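PDB 5OQR: condensin complex subunit 3 from Schizosaccharomyces pombe, which serves as a regulatory subunit of condensin, the complex required to convert interphase chromatin into condensed, mitotic-like chromosomes. Local coordinates for residues 334-339 against 371-376. Residues are numbered along the deposited sequence; the frame is centred on the assembly and turned at random.
Sequences PEVVQL and LSQDMV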
loop_
_atom_site.group_PDB
_atom_site.type_symbol
_atom_site.label_atom_id
_atom_site.label_comp_id
_atom_site.label_asym_id
_atom_site.label_seq_id
_atom_site.Cartn_x
_atom_site.Cartn_y
_atom_site.Cartn_z
ATOM N N PRO A 334 20.141 -30.662 3.001
ATOM C CA PRO A 334 21.387 -31.405 2.810
ATOM C C PRO A 334 22.578 -30.708 3.443
ATOM O O PRO A 334 22.563 -29.511 3.728
ATOM C CB PRO A 334 21.531 -31.453 1.287
ATOM C CG PRO A 334 20.875 -30.212 0.821
ATOM C CD PRO A 334 19.739 -29.947 1.778
ATOM N N GLU A 335 23.623 -31.498 3.659
ATOM C CA GLU A 335 24.896 -30.963 4.098
ATOM C C GLU A 335 25.573 -30.231 2.943
ATOM O O GLU A 335 25.269 -30.451 1.768
ATOM C CB GLU A 335 25.793 -32.086 4.618
ATOM C CG GLU A 335 25.147 -32.951 5.697
ATOM C CD GLU A 335 25.543 -32.532 7.096
ATOM O OE1 GLU A 335 26.736 -32.669 7.443
ATOM O OE2 GLU A 335 24.665 -32.056 7.848
ATOM N N VAL A 336 26.504 -29.343 3.291
ATOM C CA VAL A 336 27.161 -28.529 2.273
ATOM C C VAL A 336 27.854 -29.404 1.239
ATOM O O VAL A 336 27.947 -29.030 0.063
ATOM C CB VAL A 336 28.151 -27.551 2.933
ATOM C CG1 VAL A 336 27.424 -26.610 3.870
ATOM C CG2 VAL A 336 29.217 -28.312 3.670
ATOM N N VAL A 337 28.358 -30.568 1.650
ATOM C CA VAL A 337 29.002 -31.477 0.704
ATOM C C VAL A 337 28.023 -31.872 -0.393
ATOM O O VAL A 337 28.329 -31.782 -1.587
ATOM C CB VAL A 337 29.550 -32.714 1.441
ATOM C CG1 VAL A 337 30.135 -33.717 0.451
ATOM C CG2 VAL A 337 30.603 -32.299 2.456
ATOM N N GLN A 338 26.830 -32.319 -0.001
ATOM C CA GLN A 338 25.809 -32.659 -0.985
ATOM C C GLN A 338 25.354 -31.420 -1.742
ATOM O O GLN A 338 25.099 -31.481 -2.950
ATOM C CB GLN A 338 24.617 -33.323 -0.299
ATOM C CG GLN A 338 24.963 -34.443 0.673
ATOM C CD GLN A 338 23.853 -34.688 1.676
ATOM O OE1 GLN A 338 24.017 -34.446 2.872
ATOM N NE2 GLN A 338 22.712 -35.161 1.194
ATOM N N LEU A 339 25.249 -30.287 -1.045
ATOM C CA LEU A 339 24.820 -29.049 -1.686
ATOM C C LEU A 339 25.804 -28.629 -2.768
ATOM O O LEU A 339 25.408 -28.298 -3.890
ATOM C CB LEU A 339 24.672 -27.950 -0.636
ATOM C CG LEU A 339 24.148 -26.605 -1.136
ATOM C CD1 LEU A 339 22.669 -26.694 -1.460
ATOM C CD2 LEU A 339 24.412 -25.527 -0.107
ATOM N N LEU A 371 24.024 -19.716 1.713
ATOM C CA LEU A 371 24.249 -18.517 2.512
ATOM C C LEU A 371 23.610 -18.617 3.889
ATOM O O LEU A 371 24.054 -17.932 4.816
ATOM C CB LEU A 371 23.712 -17.291 1.775
ATOM C CG LEU A 371 24.588 -16.780 0.630
ATOM C CD1 LEU A 371 23.790 -15.909 -0.318
ATOM C CD2 LEU A 371 25.772 -16.012 1.176
ATOM N N SER A 372 22.587 -19.456 4.049
ATOM C CA SER A 372 21.907 -19.570 5.333
ATOM C C SER A 372 22.656 -20.465 6.309
ATOM O O SER A 372 22.530 -20.288 7.526
ATOM C CB SER A 372 20.494 -20.110 5.125
ATOM O OG SER A 372 20.526 -21.462 4.710
ATOM N N GLN A 373 23.429 -21.423 5.808
ATOM C CA GLN A 373 24.087 -22.387 6.678
ATOM C C GLN A 373 25.178 -21.713 7.500
ATOM O O GLN A 373 25.885 -20.828 7.014
ATOM C CB GLN A 373 24.708 -23.519 5.859
ATOM C CG GLN A 373 23.835 -24.093 4.754
ATOM C CD GLN A 373 22.620 -24.831 5.281
ATOM O OE1 GLN A 373 21.931 -24.361 6.187
ATOM N NE2 GLN A 373 22.355 -26.003 4.716
ATOM N N ASP A 374 25.315 -22.138 8.751
ATOM C CA ASP A 374 26.481 -21.813 9.568
ATOM C C ASP A 374 27.298 -23.099 9.637
ATOM O O ASP A 374 27.065 -23.958 10.489
ATOM C CB ASP A 374 26.095 -21.307 10.949
ATOM C CG ASP A 374 27.295 -20.851 11.753
ATOM O OD1 ASP A 374 27.170 -20.717 12.988
ATOM O OD2 ASP A 374 28.366 -20.629 11.150
ATOM N N MET A 375 28.253 -23.226 8.719
ATOM C CA MET A 375 28.891 -24.508 8.435
ATOM C C MET A 375 30.130 -24.658 9.305
ATOM O O MET A 375 31.200 -24.136 8.983
ATOM C CB MET A 375 29.229 -24.635 6.952
ATOM C CG MET A 375 29.834 -23.399 6.289
ATOM S SD MET A 375 29.741 -23.538 4.493
ATOM C CE MET A 375 27.993 -23.232 4.231
ATOM N N VAL A 376 29.975 -25.375 10.420
ATOM C CA VAL A 376 31.117 -25.817 11.208
ATOM C C VAL A 376 31.881 -26.936 10.523
ATOM O O VAL A 376 33.004 -27.249 10.929
ATOM C CB VAL A 376 30.660 -26.280 12.606
ATOM C CG1 VAL A 376 29.965 -25.143 13.338
ATOM C CG2 VAL A 376 29.736 -27.494 12.500
#
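Val336 and Met375 meet where two consecutive helices of a helical solenoid that contains HEAT repeats come together: the start of helix 336-348 and the loop that leaves helix 356-372. One methyl does the touching. Val336 CG1 is 3.4 Å from Met375 CE and 3.9 Å from Met375 SD, and Met375 CB lies 4.1 Å from the same Val336 CG1, so the thioether chain curves around this branch. The curve comes from the last methionine torsion, chi3 74°, which turns CE back from an otherwise extended chain. Met375 CE also lies 3.7 Å from Gln373 CB, so the methyl packs against its own loop as well as the valine. Gln373 completes the patch with its CG, 4.5 Å from Val336 CG1.

Bent at chi2 (-67°), the glutamine sends its amide toward the other segment. Its NE2 is 3.7 Å from Pro334 O, too long for a hydrogen bond, so this is polar proximity and the contact rests on apolar packing. Only 177 Å² is buried in all, and the poor order of Met375 makes the placement of its thioether less certain than that of the valine.

Further out, Lys411 NZ bonds to the carbonyl oxygens of Leu371 and Gln373, tying the end of helix 356-372 to helix 399-412, whose Leu412 also touches Met375. On the other side, Glu335 occupies the N-cap position of the valine's helix. Three residues on, Gln338 supplies one half of a capping box: Glu335 N donates to Gln338 OE1 over 3.1 Å at 159°, reaching the oxygen from above its carbonyl plane.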